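Local coordinates for extracellular solute-binding protein family 1 (Kribbella flavida, PDB 5IXP) that probably binds an extracellular solute and delivers it to an ABC transporter for uptake, at residues A214-W219 against T229-T234; T145-A150 against S161-S166; A150-K155 against D210-K215. All coordinates share one frame; numbering follows the deposited sequence.

Contact 1: A214-W219 against T229-T234; sequences AKLPAW and TDAFAT
At the start of strand 232-238, in a lobe of the bacterial solute-binding fold, F232 and A231 receive two apolar side chains, A214 and L216, from the loop that follows helix 195-209. The loop passes closest near A214, with A214 CA 6.2 Å from F232 CA. L216 reaches the phenylalanine from the rim: its CD1 methyl lies near the ring plane, 3.9 Å from F232 CE2, and it also comes within 4.3 Å of A231 CB. A single branch of the leucine thus fills the notch between a ring edge and the methyl next to it. A214 CB approaches the same ring obliquely, 4.2 Å from F232 CD2, and its other neighbour is the carbonyl of A231, with A214 CB 3.9 Å from A231 O. The ring takes its place with CG held between its own backbone N and carbonyl carbon (chi1 51°), which turns the CD2-CE2 side to the two aliphatic groups. No hydrogen bond crosses directly. Both segments are instead bonded by their backbones to segment 161-166, A214 to F164, L216 to D165 and A231 to A162. Just before the strand, the hydroxyl of T229 accepts from the backbone in an ST turn, with A231 N 3.1 Å from T229 OG1 and a bent N-H...O angle of 136°. D230 OD1 forms a salt bridge with R121 NH2, tying the approach to strand 108-121, while helix 221-226 supports the apolar patch through A222, W223 and A226. Strands 108-121 and 232-238 pair antiparallel and carry the C119-C237 disulfide. The contact packs a loop, by aliphatic-aromatic contacts, onto the entry of a sheet strand in the α/β fold shared with periplasmic binding proteins.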
loop_
_atom_site.group_PDB
_atom_site.type_symbol
_atom_site.label_atom_id
_atom_site.label_comp_id
_atom_site.label_asym_id
_atom_site.label_seq_id
_atom_site.Cartn_x
_atom_site.Cartn_y
_atom_site.Cartn_z
ATOM N N ALA A 214 -14.650 13.750 -6.279
ATOM C CA ALA A 214 -15.879 13.657 -5.503
ATOM C C ALA A 214 -15.734 14.238 -4.103
ATOM O O ALA A 214 -16.741 14.364 -3.400
ATOM C CB ALA A 214 -16.339 12.200 -5.420
ATOM N N LYS A 215 -14.515 14.598 -3.687
ATOM C CA LYS A 215 -14.257 15.238 -2.391
ATOM C C LYS A 215 -14.657 14.352 -1.213
ATOM O O LYS A 215 -15.088 14.851 -0.166
ATOM C CB LYS A 215 -14.967 16.593 -2.282
ATOM C CG LYS A 215 -14.846 17.477 -3.507
ATOM C CD LYS A 215 -15.896 18.575 -3.459
ATOM C CE LYS A 215 -15.839 19.453 -4.683
ATOM N NZ LYS A 215 -14.553 20.188 -4.734
ATOM N N LEU A 216 -14.504 13.038 -1.345
ATOM C CA LEU A 216 -14.939 12.123 -0.300
ATOM C C LEU A 216 -13.738 11.597 0.471
ATOM O O LEU A 216 -12.924 10.855 -0.104
ATOM C CB LEU A 216 -15.717 10.967 -0.909
ATOM C CG LEU A 216 -17.034 11.386 -1.544
ATOM C CD1 LEU A 216 -17.488 10.303 -2.488
ATOM C CD2 LEU A 216 -18.066 11.635 -0.443
ATOM N N PRO A 217 -13.587 11.930 1.750
ATOM C CA PRO A 217 -12.447 11.423 2.522
ATOM C C PRO A 217 -12.504 9.908 2.643
ATOM O O PRO A 217 -13.525 9.336 3.030
ATOM C CB PRO A 217 -12.614 12.105 3.886
ATOM C CG PRO A 217 -13.501 13.292 3.607
ATOM C CD PRO A 217 -14.441 12.816 2.556
ATOM N N ALA A 218 -11.394 9.261 2.303
ATOM C CA ALA A 218 -11.340 7.806 2.307
ATOM C C ALA A 218 -11.736 7.245 3.668
ATOM O O ALA A 218 -11.344 7.774 4.710
ATOM C CB ALA A 218 -9.938 7.339 1.947
ATOM N N TRP A 219 -12.522 6.167 3.645
ATOM C CA TRP A 219 -12.983 5.411 4.811
ATOM C C TRP A 219 -14.031 6.159 5.623
ATOM O O TRP A 219 -14.500 5.625 6.629
ATOM C CB TRP A 219 -11.824 4.990 5.731
ATOM C CG TRP A 219 -10.686 4.419 4.930
ATOM C CD1 TRP A 219 -9.472 4.996 4.706
ATOM C CD2 TRP A 219 -10.680 3.179 4.211
ATOM N NE1 TRP A 219 -8.707 4.189 3.903
ATOM C CE2 TRP A 219 -9.424 3.068 3.584
ATOM C CE3 TRP A 219 -11.610 2.149 4.045
ATOM C CZ2 TRP A 219 -9.072 1.965 2.802
ATOM C CZ3 TRP A 219 -11.259 1.057 3.274
ATOM C CH2 TRP A 219 -10.000 0.975 2.659
ATOM N N THR A 229 -23.861 5.044 -5.337
ATOM C CA THR A 229 -24.267 6.182 -6.150
ATOM C C THR A 229 -23.341 6.263 -7.360
ATOM O O THR A 229 -22.394 5.479 -7.501
ATOM C CB THR A 229 -24.178 7.506 -5.380
ATOM O OG1 THR A 229 -22.796 7.872 -5.245
ATOM C CG2 THR A 229 -24.813 7.392 -3.991
ATOM N N ASP A 230 -23.596 7.250 -8.226
ATOM C CA ASP A 230 -22.723 7.527 -9.360
ATOM C C ASP A 230 -21.650 8.564 -9.033
ATOM O O ASP A 230 -21.179 9.257 -9.941
ATOM C CB ASP A 230 -23.556 7.988 -10.560
ATOM C CG ASP A 230 -24.528 6.924 -11.041
ATOM O OD1 ASP A 230 -24.363 5.741 -10.661
ATOM O OD2 ASP A 230 -25.456 7.273 -11.807
ATOM N N ALA A 231 -21.234 8.669 -7.765
ATOM C CA ALA A 231 -20.397 9.789 -7.335
ATOM C C ALA A 231 -19.032 9.810 -8.028
ATOM O O ALA A 231 -18.519 10.891 -8.347
ATOM C CB ALA A 231 -20.212 9.764 -5.822
ATOM N N PHE A 232 -18.407 8.648 -8.238
ATOM C CA PHE A 232 -17.095 8.644 -8.890
ATOM C C PHE A 232 -16.937 7.409 -9.771
ATOM O O PHE A 232 -17.519 6.355 -9.499
ATOM C CB PHE A 232 -15.938 8.726 -7.874
ATOM C CG PHE A 232 -16.023 7.716 -6.766
ATOM C CD1 PHE A 232 -15.452 6.461 -6.904
ATOM C CD2 PHE A 232 -16.665 8.028 -5.572
ATOM C CE1 PHE A 232 -15.527 5.526 -5.864
ATOM C CE2 PHE A 232 -16.748 7.098 -4.538
ATOM C CZ PHE A 232 -16.177 5.845 -4.687
ATOM N N ALA A 233 -16.113 7.548 -10.821
ATOM C CA ALA A 233 -16.023 6.544 -11.875
ATOM C C ALA A 233 -14.743 5.716 -11.868
ATOM O O ALA A 233 -14.715 4.673 -12.534
ATOM C CB ALA A 233 -16.158 7.203 -13.260
ATOM N N THR A 234 -13.682 6.151 -11.178
ATOM C CA THR A 234 -12.431 5.395 -11.125
ATOM C C THR A 234 -11.836 5.456 -9.722
ATOM O O THR A 234 -12.149 6.346 -8.925
ATOM C CB THR A 234 -11.365 5.920 -12.098
ATOM O OG1 THR A 234 -10.875 7.185 -11.624
ATOM C CG2 THR A 234 -11.917 6.088 -13.523
#

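Contact 2: T145-A150 against S161-S166; sequences TSYFAA and SAWFDS
Y147 and W163 interlock where helix 144-157 packs against the loop that follows it in the solute-binding fold, a buried helix-loop interface built of four aromatic rings. The indole of W163 is the main bump, and the hollow it fills is formed by one face of the Y147 ring and the methyl of A150, one turn of helix apart. W163 NE1 stands 3.3 Å above the plane of the Y147 ring, over its centre, and the two planes are inclined at 48°. The six-membered part reaches the alanine, with A150 CB 3.9 Å from W163 CZ2. With CG anti to its backbone N (chi1 175°), Y147 turns that face to the indole, while F164 comes obliquely to its hydroxyl end, F164 CB lying 3.5 Å from Y147 OH, which hydrogen-bonds to T234 OG1. Were Y147 reduced to an alanine, a gap would probably open under the indole, W163 would be freer to turn and T234 would lose a hydroxyl partner. F148 extends the surface, against T170 and M174 of helix 167-175. The second bump, F164, meets its rim: F164 CE2 lies at the edge of the F148 ring, near its plane and 3.7 Å from F148 CE1.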
loop_
_atom_site.group_PDB
_atom_site.type_symbol
_atom_site.label_atom_id
_atom_site.label_comp_id
_atom_site.label_asym_id
_atom_site.label_seq_id
_atom_site.Cartn_x
_atom_site.Cartn_y
_atom_site.Cartn_z
ATOM N N THR A 145 -1.099 12.608 -16.711
ATOM C CA THR A 145 -1.663 13.616 -17.605
ATOM C C THR A 145 -2.792 13.021 -18.445
ATOM O O THR A 145 -3.871 13.613 -18.569
ATOM C CB THR A 145 -0.561 14.198 -18.485
ATOM O OG1 THR A 145 0.401 14.858 -17.653
ATOM C CG2 THR A 145 -1.138 15.210 -19.463
ATOM N N SER A 146 -2.572 11.824 -18.995
ATOM C CA SER A 146 -3.619 11.152 -19.766
ATOM C C SER A 146 -4.800 10.752 -18.884
ATOM O O SER A 146 -5.956 10.805 -19.321
ATOM C CB SER A 146 -3.042 9.924 -20.467
ATOM O OG SER A 146 -2.003 10.296 -21.357
ATOM N N TYR A 147 -4.524 10.324 -17.649
ATOM C CA TYR A 147 -5.601 9.994 -16.717
ATOM C C TYR A 147 -6.509 11.200 -16.468
ATOM O O TYR A 147 -7.741 11.091 -16.534
ATOM C CB TYR A 147 -4.989 9.474 -15.413
ATOM C CG TYR A 147 -5.967 9.187 -14.301
ATOM C CD1 TYR A 147 -6.708 8.003 -14.282
ATOM C CD2 TYR A 147 -6.130 10.085 -13.258
ATOM C CE1 TYR A 147 -7.599 7.726 -13.238
ATOM C CE2 TYR A 147 -7.008 9.826 -12.217
ATOM C CZ TYR A 147 -7.737 8.650 -12.213
ATOM O OH TYR A 147 -8.592 8.411 -11.177
ATOM N N PHE A 148 -5.920 12.365 -16.190
ATOM C CA PHE A 148 -6.739 13.552 -15.943
ATOM C C PHE A 148 -7.411 14.049 -17.220
ATOM O O PHE A 148 -8.551 14.525 -17.181
ATOM C CB PHE A 148 -5.890 14.652 -15.306
ATOM C CG PHE A 148 -5.372 14.291 -13.926
ATOM C CD1 PHE A 148 -6.245 13.858 -12.930
ATOM C CD2 PHE A 148 -4.016 14.360 -13.639
ATOM C CE1 PHE A 148 -5.770 13.512 -11.655
ATOM C CE2 PHE A 148 -3.530 14.012 -12.376
ATOM C CZ PHE A 148 -4.405 13.591 -11.375
ATOM N N ALA A 149 -6.719 13.961 -18.356
ATOM C CA ALA A 149 -7.352 14.336 -19.617
ATOM C C ALA A 149 -8.579 13.472 -19.892
ATOM O O ALA A 149 -9.622 13.983 -20.312
ATOM C CB ALA A 149 -6.345 14.230 -20.764
ATOM N N ALA A 150 -8.475 12.158 -19.663
ATOM C CA ALA A 150 -9.647 11.300 -19.797
ATOM C C ALA A 150 -10.727 11.701 -18.799
ATOM O O ALA A 150 -11.922 11.655 -19.109
ATOM C CB ALA A 150 -9.258 9.831 -19.607
ATOM N N SER A 161 -21.335 13.195 -12.111
ATOM C CA SER A 161 -20.345 12.247 -11.613
ATOM C C SER A 161 -18.976 12.905 -11.565
ATOM O O SER A 161 -18.686 13.831 -12.326
ATOM C CB SER A 161 -20.267 10.984 -12.482
ATOM O OG SER A 161 -21.445 10.212 -12.361
ATOM N N ALA A 162 -18.135 12.416 -10.662
ATOM C CA ALA A 162 -16.735 12.794 -10.629
ATOM C C ALA A 162 -15.886 11.667 -11.210
ATOM O O ALA A 162 -16.356 10.551 -11.452
ATOM C CB ALA A 162 -16.293 13.126 -9.202
ATOM N N TRP A 163 -14.611 11.977 -11.423
ATOM C CA TRP A 163 -13.688 11.015 -12.011
ATOM C C TRP A 163 -13.105 10.083 -10.952
ATOM O O TRP A 163 -13.024 8.866 -11.165
ATOM C CB TRP A 163 -12.583 11.778 -12.743
ATOM C CG TRP A 163 -11.626 10.965 -13.579
ATOM C CD1 TRP A 163 -10.256 10.998 -13.518
ATOM C CD2 TRP A 163 -11.955 10.038 -14.628
ATOM N NE1 TRP A 163 -9.715 10.152 -14.463
ATOM C CE2 TRP A 163 -10.736 9.555 -15.159
ATOM C CE3 TRP A 163 -13.159 9.585 -15.185
ATOM C CZ2 TRP A 163 -10.691 8.629 -16.201
ATOM C CZ3 TRP A 163 -13.106 8.662 -16.225
ATOM C CH2 TRP A 163 -11.883 8.202 -16.721
ATOM N N PHE A 164 -12.704 10.631 -9.804
ATOM C CA PHE A 164 -12.116 9.841 -8.732
ATOM C C PHE A 164 -12.699 10.296 -7.399
ATOM O O PHE A 164 -13.359 11.335 -7.310
ATOM C CB PHE A 164 -10.583 9.953 -8.727
ATOM C CG PHE A 164 -10.065 11.368 -8.737
ATOM C CD1 PHE A 164 -10.062 12.133 -7.571
ATOM C CD2 PHE A 164 -9.543 11.924 -9.908
ATOM C CE1 PHE A 164 -9.574 13.438 -7.573
ATOM C CE2 PHE A 164 -9.048 13.224 -9.919
ATOM C CZ PHE A 164 -9.060 13.984 -8.751
ATOM N N ASP A 165 -12.421 9.517 -6.342
ATOM C CA ASP A 165 -13.102 9.749 -5.072
ATOM C C ASP A 165 -12.534 10.946 -4.303
ATOM O O ASP A 165 -13.307 11.729 -3.746
ATOM C CB ASP A 165 -13.081 8.478 -4.209
ATOM C CG ASP A 165 -11.673 7.960 -3.933
ATOM O OD1 ASP A 165 -10.764 8.166 -4.761
ATOM O OD2 ASP A 165 -11.481 7.324 -2.883
ATOM N N SER A 166 -11.210 11.118 -4.230
ATOM C CA SER A 166 -10.674 12.257 -3.483
ATOM C C SER A 166 -9.321 12.681 -4.035
ATOM O O SER A 166 -8.578 11.875 -4.608
ATOM C CB SER A 166 -10.543 11.965 -1.972
ATOM O OG SER A 166 -9.498 11.038 -1.672
#

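Contact 3: A150-K155 against D210-K215; sequences AGRRFK and DGLSAK
The backbones of helix 144-157 and the turn after helix 195-209 come close at two points, G151 to L212 with CA atoms 6.4 Å apart and R152 to D210. L212 fits against the helix where G151 offers no side chain: its CD1 lies 3.8 Å from G151 O, while the other methyl, CD2, is 4.1 Å from R152 CG. A CB on G151 would crowd this leucine, so the glycine lets the turn settle directly onto helical backbone. On the more exposed side, R152 and D210 face each other without a direct salt bridge. The aliphatic part of the arginine, rather than its charged end, makes the touch, with R152 CD 3.2 Å from D210 OD2, and the guanidinium and carboxylate planes stand 70° apart. A water joins the two charges: it accepts from R152 NH1 at 2.8 Å, lying near the guanidinium plane at its edge, and donates to D210 OD2 at 2.6 Å. This indirect link probably gives each charge partial compensation. K155 runs along the backbone of the turn. Its chain extends away from its own amide (chi1 -171°), then bends at chi2 (62°) to pass beside G211, bringing K155 CE to 3.3 Å from G211 O. The ammonium continues beyond the turn to hydrogen-bond to S161 O and M158 O, so within this contact the lysine packs through its methylenes. The backbone of L212 hydrogen-bonds to those of W163 and F164, which joins the turn to segment 161-166. Past the turn, S213 OG accepts from K215 N in an ST turn. D210 is the first residue to leave helical geometry, and G211, with positive phi, is the C-prime residue of a Schellman motif, the classic glycine-centred ending of a helix.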
loop_
_atom_site.group_PDB
_atom_site.type_symbol
_atom_site.label_atom_id
_atom_site.label_comp_id
_atom_site.label_asym_id
_atom_site.label_seq_id
_atom_site.Cartn_x
_atom_site.Cartn_y
_atom_site.Cartn_z
ATOM N N ALA A 150 -8.475 12.158 -19.663
ATOM C CA ALA A 150 -9.647 11.300 -19.797
ATOM C C ALA A 150 -10.727 11.701 -18.799
ATOM O O ALA A 150 -11.922 11.655 -19.109
ATOM C CB ALA A 150 -9.258 9.831 -19.607
ATOM N N GLY A 151 -10.326 12.102 -17.594
ATOM C CA GLY A 151 -11.309 12.547 -16.616
ATOM C C GLY A 151 -12.055 13.797 -17.050
ATOM O O GLY A 151 -13.255 13.934 -16.800
ATOM N N ARG A 152 -11.351 14.739 -17.673
ATOM C CA ARG A 152 -12.021 15.942 -18.159
ATOM C C ARG A 152 -12.970 15.614 -19.302
ATOM O O ARG A 152 -14.081 16.155 -19.368
ATOM C CB ARG A 152 -10.985 16.985 -18.578
ATOM C CG ARG A 152 -10.184 17.516 -17.395
ATOM C CD ARG A 152 -9.374 18.736 -17.754
ATOM N NE ARG A 152 -8.539 18.489 -18.929
ATOM C CZ ARG A 152 -7.307 17.997 -18.883
ATOM N NH1 ARG A 152 -6.749 17.692 -17.711
ATOM N NH2 ARG A 152 -6.630 17.809 -20.011
ATOM N N ARG A 153 -12.543 14.732 -20.212
ATOM C CA ARG A 153 -13.437 14.225 -21.247
ATOM C C ARG A 153 -14.677 13.592 -20.625
ATOM O O ARG A 153 -15.811 13.875 -21.038
ATOM C CB ARG A 153 -12.678 13.223 -22.122
ATOM C CG ARG A 153 -13.548 12.394 -23.039
ATOM C CD ARG A 153 -12.755 11.305 -23.770
ATOM N NE ARG A 153 -13.660 10.361 -24.424
ATOM C CZ ARG A 153 -13.276 9.284 -25.105
ATOM N NH1 ARG A 153 -11.987 8.990 -25.228
ATOM N NH2 ARG A 153 -14.189 8.493 -25.658
ATOM N N PHE A 154 -14.474 12.729 -19.626
ATOM C CA PHE A 154 -15.585 12.122 -18.898
ATOM C C PHE A 154 -16.480 13.182 -18.277
ATOM O O PHE A 154 -17.706 13.147 -18.434
ATOM C CB PHE A 154 -15.044 11.177 -17.813
ATOM C CG PHE A 154 -16.113 10.587 -16.922
ATOM C CD1 PHE A 154 -16.755 9.407 -17.276
ATOM C CD2 PHE A 154 -16.468 11.202 -15.727
ATOM C CE1 PHE A 154 -17.743 8.858 -16.465
ATOM C CE2 PHE A 154 -17.454 10.662 -14.913
ATOM C CZ PHE A 154 -18.090 9.486 -15.281
ATOM N N LYS A 155 -15.881 14.123 -17.545
ATOM C CA LYS A 155 -16.658 15.108 -16.799
ATOM C C LYS A 155 -17.517 15.953 -17.728
ATOM O O LYS A 155 -18.649 16.320 -17.380
ATOM C CB LYS A 155 -15.716 15.992 -15.986
ATOM C CG LYS A 155 -16.411 16.905 -15.009
ATOM C CD LYS A 155 -17.172 16.102 -13.986
ATOM C CE LYS A 155 -17.893 17.012 -13.009
ATOM N NZ LYS A 155 -19.256 16.496 -12.729
ATOM N N ASP A 210 -11.285 21.325 -12.053
ATOM C CA ASP A 210 -12.036 20.842 -13.199
ATOM C C ASP A 210 -13.174 19.910 -12.802
ATOM O O ASP A 210 -13.807 19.320 -13.682
ATOM C CB ASP A 210 -11.097 20.146 -14.188
ATOM C CG ASP A 210 -10.071 21.098 -14.788
ATOM O OD1 ASP A 210 -10.370 22.309 -14.874
ATOM O OD2 ASP A 210 -8.972 20.640 -15.176
ATOM N N GLY A 211 -13.455 19.775 -11.505
ATOM C CA GLY A 211 -14.570 18.966 -11.054
ATOM C C GLY A 211 -14.313 17.480 -11.047
ATOM O O GLY A 211 -15.264 16.693 -10.991
ATOM N N LEU A 212 -13.051 17.059 -11.091
ATOM C CA LEU A 212 -12.748 15.639 -11.218
ATOM C C LEU A 212 -12.838 14.884 -9.900
ATOM O O LEU A 212 -12.860 13.650 -9.922
ATOM C CB LEU A 212 -11.356 15.454 -11.825
ATOM C CG LEU A 212 -11.261 15.362 -13.358
ATOM C CD1 LEU A 212 -12.198 16.294 -14.079
ATOM C CD2 LEU A 212 -9.832 15.546 -13.840
ATOM N N SER A 213 -12.907 15.578 -8.766
ATOM C CA SER A 213 -12.902 14.933 -7.460
ATOM C C SER A 213 -14.301 14.891 -6.864
ATOM O O SER A 213 -15.036 15.877 -6.909
ATOM C CB SER A 213 -11.974 15.659 -6.483
ATOM O OG SER A 213 -12.082 15.088 -5.186
ATOM N N ALA A 214 -14.650 13.750 -6.279
ATOM C CA ALA A 214 -15.879 13.657 -5.503
ATOM C C ALA A 214 -15.734 14.238 -4.103
ATOM O O ALA A 214 -16.741 14.364 -3.400
ATOM C CB ALA A 214 -16.339 12.200 -5.420
ATOM N N LYS A 215 -14.515 14.598 -3.687
ATOM C CA LYS A 215 -14.257 15.238 -2.391
ATOM C C LYS A 215 -14.657 14.352 -1.213
ATOM O O LYS A 215 -15.088 14.851 -0.166
ATOM C CB LYS A 215 -14.967 16.593 -2.282
ATOM C CG LYS A 215 -14.846 17.477 -3.507
ATOM C CD LYS A 215 -15.896 18.575 -3.459
ATOM C CE LYS A 215 -15.839 19.453 -4.683
ATOM N NZ LYS A 215 -14.553 20.188 -4.734
HETATM O O HOH W 1 -7.518 18.440 -15.096
#

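All three contacts lie on the same side of the chain's centre, and contacts 1 and 3 both adjoin segment 161-166, which is half of contact 2. Contact 2 is the buried one, dominated by aromatic rings. Contact 1 is partly buried, with a small apolar patch at a strand entrance, while contact 3 runs from a buried leucine to a surface pair of charges spanned by water. Contacts 2 and 3 use successive turns of helix 144-157 and share A150; contacts 1 and 3 share A214 and K215. Contacts 1 and 3 also meet through packing, with A233 CB 3.6 Å from F154 CZ, whereas S161 OG probably bonds to D230 O between contacts 2 and 1.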